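Local structure of colicin B (Escherichia coli, 1RH1) at residues Asp368-Ile373 against Pro442-Val447; Glu433-Gly438 against Val487-Ala492; Val459-Phe464 against Ala495-Lys500; Leu466-Ala471 against Gly491-Phe496. The protein forms channels in the cytoplasmic membrane of Escherichia coli and closely related bacteria, depolarizing it and dissipating cellular energy. One frame throughout, in Å; residues are numbered along the deposited sequence.

Interaction 1: residues Asp368-Ile373 against Pro442-Val447; sequences DAMSSI and PLMLEV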
# COMPACT_ATOMS: atom_id res chain seq x y z
N ASP A 368 -14.05 17.09 29.15
CA ASP A 368 -15.28 17.13 28.36
C ASP A 368 -16.21 15.97 28.65
O ASP A 368 -17.41 16.18 28.76
CB ASP A 368 -14.99 17.09 26.89
CG ASP A 368 -14.40 18.36 26.27
OD1 ASP A 368 -14.29 18.42 25.05
OD2 ASP A 368 -14.05 19.30 26.99
N ALA A 369 -15.66 14.75 28.76
CA ALA A 369 -16.42 13.54 29.11
C ALA A 369 -16.98 13.63 30.51
O ALA A 369 -18.16 13.37 30.71
CB ALA A 369 -15.56 12.26 29.12
N MET A 370 -16.17 14.04 31.48
CA MET A 370 -16.65 14.20 32.84
C MET A 370 -17.61 15.35 32.98
O MET A 370 -18.34 15.40 33.95
CB MET A 370 -15.50 14.42 33.80
CG MET A 370 -14.80 13.12 34.15
SD MET A 370 -15.82 11.93 35.02
CE MET A 370 -16.25 12.93 36.40
N SER A 371 -17.68 16.30 32.06
CA SER A 371 -18.75 17.27 32.20
C SER A 371 -20.04 16.60 31.72
O SER A 371 -21.13 16.86 32.26
CB SER A 371 -18.42 18.54 31.39
OG SER A 371 -18.28 18.38 29.97
N SER A 372 -19.93 15.69 30.73
CA SER A 372 -21.10 15.00 30.21
C SER A 372 -21.65 14.04 31.21
O SER A 372 -22.83 14.16 31.53
CB SER A 372 -20.80 14.21 28.98
OG SER A 372 -20.89 15.08 27.88
N ILE A 373 -20.86 13.13 31.78
CA ILE A 373 -21.48 12.18 32.68
C ILE A 373 -21.94 12.88 33.96
O ILE A 373 -22.86 12.37 34.57
CB ILE A 373 -20.55 10.96 33.04
CG1 ILE A 373 -19.52 11.33 34.00
CG2 ILE A 373 -19.81 10.45 31.83
CD1 ILE A 373 -19.95 10.59 35.27
N PRO A 442 -12.31 7.99 38.78
CA PRO A 442 -11.43 6.85 38.57
C PRO A 442 -11.69 6.00 37.34
O PRO A 442 -10.75 5.49 36.74
CB PRO A 442 -11.54 6.08 39.85
CG PRO A 442 -12.80 6.62 40.49
CD PRO A 442 -12.68 8.08 40.18
N LEU A 443 -12.96 5.89 36.95
CA LEU A 443 -13.31 5.13 35.76
C LEU A 443 -12.93 5.90 34.52
O LEU A 443 -12.29 5.30 33.66
CB LEU A 443 -14.80 4.86 35.63
CG LEU A 443 -15.35 3.54 35.09
CD1 LEU A 443 -16.60 3.87 34.34
CD2 LEU A 443 -14.40 2.83 34.15
N MET A 444 -13.33 7.17 34.41
CA MET A 444 -13.10 7.91 33.18
C MET A 444 -11.64 8.26 33.00
O MET A 444 -11.11 8.30 31.90
CB MET A 444 -13.96 9.16 33.19
CG MET A 444 -15.46 8.79 33.36
SD MET A 444 -16.09 7.52 32.23
CE MET A 444 -16.95 8.58 31.13
N LEU A 445 -10.95 8.38 34.12
CA LEU A 445 -9.53 8.72 34.15
C LEU A 445 -8.63 7.56 33.74
O LEU A 445 -7.60 7.75 33.12
CB LEU A 445 -9.24 9.20 35.57
CG LEU A 445 -8.03 10.03 35.97
CD1 LEU A 445 -7.86 11.24 35.06
CD2 LEU A 445 -8.23 10.44 37.44
N GLU A 446 -9.01 6.34 34.08
CA GLU A 446 -8.28 5.15 33.70
C GLU A 446 -8.33 4.98 32.20
O GLU A 446 -7.35 4.51 31.61
CB GLU A 446 -8.93 3.95 34.41
CG GLU A 446 -8.43 2.53 34.14
CD GLU A 446 -7.03 2.17 34.59
OE1 GLU A 446 -6.41 1.36 33.89
OE2 GLU A 446 -6.55 2.67 35.62
N VAL A 447 -9.45 5.38 31.56
CA VAL A 447 -9.62 5.21 30.11
C VAL A 447 -8.69 6.17 29.40
O VAL A 447 -8.00 5.78 28.45
CB VAL A 447 -11.08 5.48 29.68
CG1 VAL A 447 -11.24 5.02 28.24
CG2 VAL A 447 -12.09 4.73 30.53

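Interaction 2: residues Glu433-Gly438 against Val487-Ala492; sequences EGYQTG and VVIAGA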
# COMPACT_ATOMS: atom_id res chain seq x y z
N GLU A 433 -16.71 1.37 42.47
CA GLU A 433 -16.72 2.74 43.00
C GLU A 433 -17.47 3.55 41.97
O GLU A 433 -17.35 3.29 40.77
CB GLU A 433 -15.30 3.19 43.10
CG GLU A 433 -15.04 4.62 43.51
CD GLU A 433 -13.54 4.92 43.68
OE1 GLU A 433 -12.68 4.26 43.05
OE2 GLU A 433 -13.25 5.82 44.48
N GLY A 434 -18.28 4.53 42.31
CA GLY A 434 -19.08 5.10 41.25
C GLY A 434 -20.45 4.53 41.49
O GLY A 434 -21.37 5.32 41.68
N TYR A 435 -20.64 3.19 41.51
CA TYR A 435 -21.94 2.69 41.93
C TYR A 435 -21.94 2.86 43.43
O TYR A 435 -22.91 3.35 43.98
CB TYR A 435 -22.17 1.20 41.53
CG TYR A 435 -22.47 0.98 40.05
CD1 TYR A 435 -23.57 1.59 39.41
CD2 TYR A 435 -21.62 0.19 39.29
CE1 TYR A 435 -23.81 1.41 38.04
CE2 TYR A 435 -21.85 0.00 37.93
CZ TYR A 435 -22.94 0.61 37.31
OH TYR A 435 -23.12 0.41 35.94
N GLN A 436 -20.83 2.57 44.11
CA GLN A 436 -20.68 2.72 45.55
C GLN A 436 -20.58 4.15 46.05
O GLN A 436 -21.20 4.49 47.07
CB GLN A 436 -19.44 2.01 46.00
CG GLN A 436 -19.56 0.52 45.93
CD GLN A 436 -19.97 -0.10 47.25
OE1 GLN A 436 -20.92 0.30 47.95
NE2 GLN A 436 -19.21 -1.14 47.58
N THR A 437 -19.78 4.98 45.35
CA THR A 437 -19.57 6.38 45.76
C THR A 437 -20.14 7.45 44.82
O THR A 437 -20.28 8.60 45.22
CB THR A 437 -18.05 6.65 45.98
OG1 THR A 437 -17.44 6.52 44.71
CG2 THR A 437 -17.36 5.67 46.93
N GLY A 438 -20.53 7.16 43.59
CA GLY A 438 -21.05 8.19 42.70
C GLY A 438 -19.92 9.02 42.12
O GLY A 438 -20.15 10.14 41.64
N VAL A 487 -28.50 2.71 30.98
CA VAL A 487 -28.35 4.15 30.91
C VAL A 487 -26.91 4.55 31.29
O VAL A 487 -26.27 5.21 30.49
CB VAL A 487 -29.39 4.77 31.85
CG1 VAL A 487 -29.06 6.20 32.18
CG2 VAL A 487 -30.73 4.82 31.13
N VAL A 488 -26.37 4.15 32.46
CA VAL A 488 -25.00 4.43 32.89
C VAL A 488 -23.99 4.08 31.84
O VAL A 488 -23.28 4.98 31.43
CB VAL A 488 -24.60 3.66 34.16
CG1 VAL A 488 -23.08 3.69 34.44
CG2 VAL A 488 -25.32 4.35 35.31
N ILE A 489 -23.93 2.84 31.37
CA ILE A 489 -22.91 2.53 30.39
C ILE A 489 -23.13 3.21 29.06
O ILE A 489 -22.14 3.46 28.37
CB ILE A 489 -22.78 1.02 30.18
CG1 ILE A 489 -23.95 0.41 29.45
CG2 ILE A 489 -22.61 0.43 31.57
CD1 ILE A 489 -23.56 -0.95 28.85
N ALA A 490 -24.37 3.57 28.68
CA ALA A 490 -24.61 4.25 27.40
C ALA A 490 -24.17 5.70 27.49
O ALA A 490 -23.52 6.22 26.59
CB ALA A 490 -26.08 4.24 27.04
N GLY A 491 -24.48 6.35 28.62
CA GLY A 491 -24.03 7.69 28.91
C GLY A 491 -22.52 7.68 29.08
O GLY A 491 -21.90 8.67 28.73
N ALA A 492 -21.90 6.58 29.56
CA ALA A 492 -20.45 6.53 29.71
C ALA A 492 -19.75 6.31 28.38
O ALA A 492 -18.89 7.10 28.02
CB ALA A 492 -20.05 5.41 30.65

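Interaction 3: residues Val459-Phe464 against Ala495-Lys500; sequences VALSLF and AFIDDK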
# COMPACT_ATOMS: atom_id res chain seq x y z
N VAL A 459 -8.98 1.64 19.90
CA VAL A 459 -8.77 0.45 20.72
C VAL A 459 -9.17 0.75 22.18
O VAL A 459 -9.81 -0.08 22.84
CB VAL A 459 -7.28 0.02 20.65
CG1 VAL A 459 -7.07 -1.30 21.32
CG2 VAL A 459 -6.86 -0.19 19.24
N ALA A 460 -8.89 1.93 22.74
CA ALA A 460 -9.29 2.24 24.10
C ALA A 460 -10.79 2.39 24.24
O ALA A 460 -11.33 2.15 25.32
CB ALA A 460 -8.66 3.51 24.57
N LEU A 461 -11.48 2.80 23.18
CA LEU A 461 -12.93 2.89 23.20
C LEU A 461 -13.53 1.49 23.20
O LEU A 461 -14.49 1.23 23.92
CB LEU A 461 -13.48 3.58 21.97
CG LEU A 461 -14.34 4.83 22.13
CD1 LEU A 461 -14.96 5.06 20.79
CD2 LEU A 461 -15.42 4.71 23.19
N SER A 462 -12.97 0.57 22.41
CA SER A 462 -13.47 -0.78 22.33
C SER A 462 -13.39 -1.50 23.65
O SER A 462 -14.45 -1.80 24.18
CB SER A 462 -12.71 -1.52 21.30
OG SER A 462 -13.16 -0.95 20.09
N LEU A 463 -12.21 -1.74 24.23
CA LEU A 463 -12.04 -2.34 25.55
C LEU A 463 -12.98 -1.77 26.60
O LEU A 463 -13.58 -2.54 27.33
CB LEU A 463 -10.61 -2.12 25.96
CG LEU A 463 -10.06 -2.55 27.28
CD1 LEU A 463 -10.16 -4.04 27.49
CD2 LEU A 463 -8.60 -2.17 27.28
N PHE A 464 -13.19 -0.47 26.66
CA PHE A 464 -14.07 0.12 27.63
C PHE A 464 -15.51 -0.22 27.36
O PHE A 464 -16.27 -0.57 28.27
CB PHE A 464 -13.92 1.60 27.59
CG PHE A 464 -14.77 2.31 28.62
CD1 PHE A 464 -14.47 2.18 29.97
CD2 PHE A 464 -15.83 3.10 28.21
CE1 PHE A 464 -15.25 2.85 30.90
CE2 PHE A 464 -16.61 3.77 29.15
CZ PHE A 464 -16.31 3.64 30.50
N ALA A 495 -20.23 9.68 26.37
CA ALA A 495 -19.37 10.79 26.78
C ALA A 495 -17.97 10.86 26.16
O ALA A 495 -17.42 11.94 26.08
CB ALA A 495 -19.20 10.74 28.29
N PHE A 496 -17.38 9.74 25.72
CA PHE A 496 -16.09 9.72 25.06
C PHE A 496 -16.24 9.95 23.57
O PHE A 496 -15.24 10.04 22.85
CB PHE A 496 -15.37 8.36 25.27
CG PHE A 496 -14.70 8.25 26.64
CD1 PHE A 496 -15.22 7.39 27.60
CD2 PHE A 496 -13.60 9.06 26.94
CE1 PHE A 496 -14.63 7.35 28.86
CE2 PHE A 496 -13.02 9.01 28.21
CZ PHE A 496 -13.54 8.16 29.17
N ILE A 497 -17.48 10.03 23.09
CA ILE A 497 -17.71 10.15 21.66
C ILE A 497 -18.40 11.46 21.38
O ILE A 497 -17.94 12.27 20.57
CB ILE A 497 -18.61 8.99 21.11
CG1 ILE A 497 -18.15 7.61 21.56
CG2 ILE A 497 -18.53 9.05 19.60
CD1 ILE A 497 -18.97 6.44 21.02
N ASP A 498 -19.49 11.68 22.10
CA ASP A 498 -20.26 12.85 21.82
C ASP A 498 -21.14 13.24 22.97
O ASP A 498 -21.57 12.38 23.72
CB ASP A 498 -21.09 12.56 20.60
CG ASP A 498 -21.37 13.77 19.75
OD1 ASP A 498 -21.09 13.67 18.55
OD2 ASP A 498 -21.84 14.80 20.25
N ASP A 499 -21.43 14.54 23.11
CA ASP A 499 -22.34 14.99 24.14
C ASP A 499 -23.77 14.80 23.66
O ASP A 499 -24.67 14.76 24.50
CB ASP A 499 -22.08 16.47 24.48
CG ASP A 499 -22.96 17.05 25.59
OD1 ASP A 499 -22.77 16.69 26.76
OD2 ASP A 499 -23.83 17.86 25.29
N LYS A 500 -24.00 14.67 22.33
CA LYS A 500 -25.32 14.38 21.78
C LYS A 500 -25.93 13.22 22.56
O LYS A 500 -26.95 13.38 23.24
CB LYS A 500 -25.32 13.91 20.31
CG LYS A 500 -24.81 14.83 19.20
CD LYS A 500 -25.36 16.26 19.28
CE LYS A 500 -24.72 17.18 18.23
NZ LYS A 500 -25.17 18.55 18.38

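Interaction 4: residues Leu466-Ala471 against Gly491-Phe496; sequences LTLGSA and GAIGAF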
# COMPACT_ATOMS: atom_id res chain seq x y z
N LEU A 466 -16.61 -2.72 25.26
CA LEU A 466 -16.72 -4.15 25.39
C LEU A 466 -16.80 -4.58 26.84
O LEU A 466 -17.75 -5.29 27.17
CB LEU A 466 -15.55 -4.83 24.80
CG LEU A 466 -15.49 -4.94 23.31
CD1 LEU A 466 -14.22 -5.66 22.94
CD2 LEU A 466 -16.66 -5.73 22.79
N THR A 467 -15.88 -4.19 27.74
CA THR A 467 -15.94 -4.56 29.15
C THR A 467 -17.28 -4.15 29.76
O THR A 467 -17.86 -4.97 30.47
CB THR A 467 -14.81 -3.89 29.97
OG1 THR A 467 -13.57 -4.28 29.40
CG2 THR A 467 -14.82 -4.30 31.43
N LEU A 468 -17.80 -2.94 29.47
CA LEU A 468 -19.08 -2.54 30.04
C LEU A 468 -20.30 -3.26 29.47
O LEU A 468 -21.15 -3.74 30.21
CB LEU A 468 -19.31 -1.04 29.85
CG LEU A 468 -18.39 -0.04 30.49
CD1 LEU A 468 -19.13 1.29 30.56
CD2 LEU A 468 -18.03 -0.45 31.89
N GLY A 469 -20.37 -3.38 28.14
CA GLY A 469 -21.49 -3.97 27.42
C GLY A 469 -21.56 -5.46 27.62
O GLY A 469 -22.57 -5.97 28.08
N SER A 470 -20.47 -6.17 27.32
CA SER A 470 -20.47 -7.61 27.48
C SER A 470 -20.46 -8.09 28.93
O SER A 470 -20.51 -9.28 29.22
CB SER A 470 -19.27 -8.19 26.71
OG SER A 470 -18.04 -7.80 27.26
N ALA A 471 -20.42 -7.17 29.88
CA ALA A 471 -20.60 -7.53 31.27
C ALA A 471 -22.08 -7.39 31.52
O ALA A 471 -22.60 -8.29 32.16
CB ALA A 471 -19.88 -6.58 32.21
N GLY A 491 -24.48 6.35 28.62
CA GLY A 491 -24.03 7.69 28.91
C GLY A 491 -22.52 7.68 29.08
O GLY A 491 -21.90 8.67 28.73
N ALA A 492 -21.90 6.58 29.56
CA ALA A 492 -20.45 6.53 29.71
C ALA A 492 -19.75 6.31 28.38
O ALA A 492 -18.89 7.10 28.02
CB ALA A 492 -20.05 5.41 30.65
N ILE A 493 -20.06 5.30 27.57
CA ILE A 493 -19.47 5.19 26.25
C ILE A 493 -19.80 6.43 25.41
O ILE A 493 -19.01 6.90 24.59
CB ILE A 493 -20.01 3.98 25.59
CG1 ILE A 493 -19.58 2.80 26.40
CG2 ILE A 493 -19.51 3.86 24.17
CD1 ILE A 493 -20.45 1.60 26.03
N GLY A 494 -20.98 6.99 25.66
CA GLY A 494 -21.45 8.18 24.97
C GLY A 494 -20.52 9.37 25.10
O GLY A 494 -20.06 9.93 24.10
N ALA A 495 -20.23 9.68 26.37
CA ALA A 495 -19.37 10.79 26.78
C ALA A 495 -17.97 10.86 26.16
O ALA A 495 -17.42 11.94 26.08
CB ALA A 495 -19.20 10.74 28.29
N PHE A 496 -17.38 9.74 25.72
CA PHE A 496 -16.09 9.72 25.06
C PHE A 496 -16.24 9.95 23.57
O PHE A 496 -15.24 10.04 22.85
CB PHE A 496 -15.37 8.36 25.27
CG PHE A 496 -14.70 8.25 26.64
CD1 PHE A 496 -15.22 7.39 27.60
CD2 PHE A 496 -13.60 9.06 26.94
CE1 PHE A 496 -14.63 7.35 28.86
CE2 PHE A 496 -13.02 9.01 28.21
CZ PHE A 496 -13.54 8.16 29.17

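Interaction 1: residues Asp368-Ile373 against Pro442-Val447
On the helix whose Ala369, Met370 and Ile373 pack against Met444, the carbonyl oxygen Asp368 O is gripped by two donors that arrive from the same face of its plane. Ser371 OG donates over 2.7 Å to Asp368 O, tilted 32° from the carbonyl plane, and Ser372 N completes the pair with a helical bond. Across to 442-447 the segment offers only hydrocarbon and sulfur. The two short axes run roughly antiparallel (152°), 10.5 Å apart at their closest. Met444 is the single residue of its segment that makes the contact, and it works at two levels. Near its root, Met370 SD lies 3.6 Å from Met444 CG, the two thioether chains passing at a slant. Farther out, the Met444 chain bends at both chi2 and chi3, which delivers its methyl CE to within 3.5 Å of the Ile373 CG2 branch; Ala369 CB borders the same methyl more loosely. Beyond the pair, Ala369, Ser372 and Ile373 rest on Ala495 of helix 479-495, Met444 also touches Phe496, and helix 420-435 flanks the other helix at Pro442, Leu443 and Glu446.

Interaction 2: residues Glu433-Gly438 against Val487-Ala492
This is a buried, largely apolar contact between the last part of helix 420-435 and the middle of helix 479-495, within the pore-forming domain, and it depends on the reach of one long side chain. The backbones stay well apart, with Tyr435 CA and Val488 CA, the nearest pair, 9.7 Å from each other. Tyr435 bridges that gap: its CG stands anti to the carbonyl carbon (chi1 -76°), and the phenol extends across so that its hydroxyl end does the touching. Tyr435 OH comes to 3.6 Å from Val488 CG1, while Tyr435 CZ is 4.2 Å from the same methyl, which approaches the ring obliquely. Ile489 CG2 adds a more distant touch at the hydroxyl. Val488 meets the phenol from the opposite direction, presenting the methyl that lies anti to its own backbone N. Around the tyrosine, Gly434 N donates to Thr437 OG1 over 3.2 Å, and Gly438, with a positive phi, is where the chain leaves helical geometry. Trp440 packs edge-to-face with the Tyr435 ring and also touches Val488; Ile392 and Val393 of helix 386-398 line the tyrosine, and Ile489 continues onto Leu468 and Leu472 of helix 457-472.

Interaction 3: residues Val459-Phe464 against Ala495-Lys500
A regular helical segment, 459-464, faces a stretch without regular structure, 495-500, where the chain leaves helix 479-495 and prepares to enter helix 500-510. The backbones are closest at Leu461 CA and Phe496 CA, 7.8 Å apart. An aromatic pair and a leucine carry the meeting. Phe464 and Phe496 form a T-shaped pair, the edge of Phe496 directed to the face of Phe464, with ring centroids 5.7 Å apart and planes at 80°. Phe464 CE2 and Phe496 CE1 are the nearest ring atoms, 4.1 Å from each other. The Phe464 ring reaches this place because its CG lies anti to the backbone N (chi1 -177°). Leu461 divides its two methyls between consecutive residues: Leu461 CD2 sits 4.2 Å from Phe496 CB, and Leu461 CD1 rests against Ile497 CG1, the two side chains crossing at about a right angle. Farther along, Lys500 N donates to Asp498 OD2 over 3.0 Å, a nearly straight capping bond at the start of the next helix that comes from the anti side, 33° out of the carboxylate plane. The chemistry therefore changes along one short stretch: apolar side chains settle its first part against a predicted transmembrane helix, whereas polar bonding organises the turn that follows.

Interaction 4: residues Leu466-Ala471 against Gly491-Phe496
Ala492 is the first residue of segment 491-496 to meet helix 457-472: its CB points toward the neighbour and lies 4.2 Å from Leu468 CD1. The next residue, Ile493, comes closest in backbone terms, with its CA 8.6 Å from Leu468 CA. Ile493 CG1 also lies 4.4 Å from Leu468 CD1, so the one methyl borders both residues. Leu468 presents that branch by holding CG anti to its carbonyl carbon (chi1 -63°), and its CB, like those of Ala492 and Ile493, points toward the opposing segment. The contact is thus a narrow one, a single leucine branch set against two consecutive side chains, with about 100 Å² buried between the segments. Past Ile493, whose side chain also reaches Ile329 of helix 291-340, the segment turns to other neighbours. The carbonyl oxygen of Ala495 accepts from Arg364 NE, and Phe496 lays its ring against Val447 and Glu448 of helix 441-452. On the other helix Ser470 bonds back to its own backbone: Ser470 OG donates to Leu466 O from above the carbonyl plane, and that oxygen accepts from Ser470 N as well, so the hydroxyl is met within its own helix. Two successive, predicted transmembrane helices packed through leucine, isoleucine and alanine and wrapped by other helices constitute the buried hydrophobic hairpin of the channel-forming colicins, the element thought to insert into the membrane first.

Overall arrangement
All four contacts lie in the interior of the helical pore-forming domain, and none bonds its two segments through polar groups; they differ in which apolar groups do the work. Interactions 3 and 4 both join helix 457-472 to the C-terminal part of helix 479-495 or the loop after it, one by an aromatic pair with a leucine, the other by aliphatic side chains alone. Interaction 2 fastens the middle of helix 479-495 to helix 420-435 through a phenol. Interaction 1 is a thioether contact between helices 366-376 and 441-452. Interactions 1 and 3 each include one partly exposed residue, Met370 and Ile497, whereas the touching residues of 2 and 4 are all buried. The hydrogen bond of Ser372 to Asp499 ties 1 to 3.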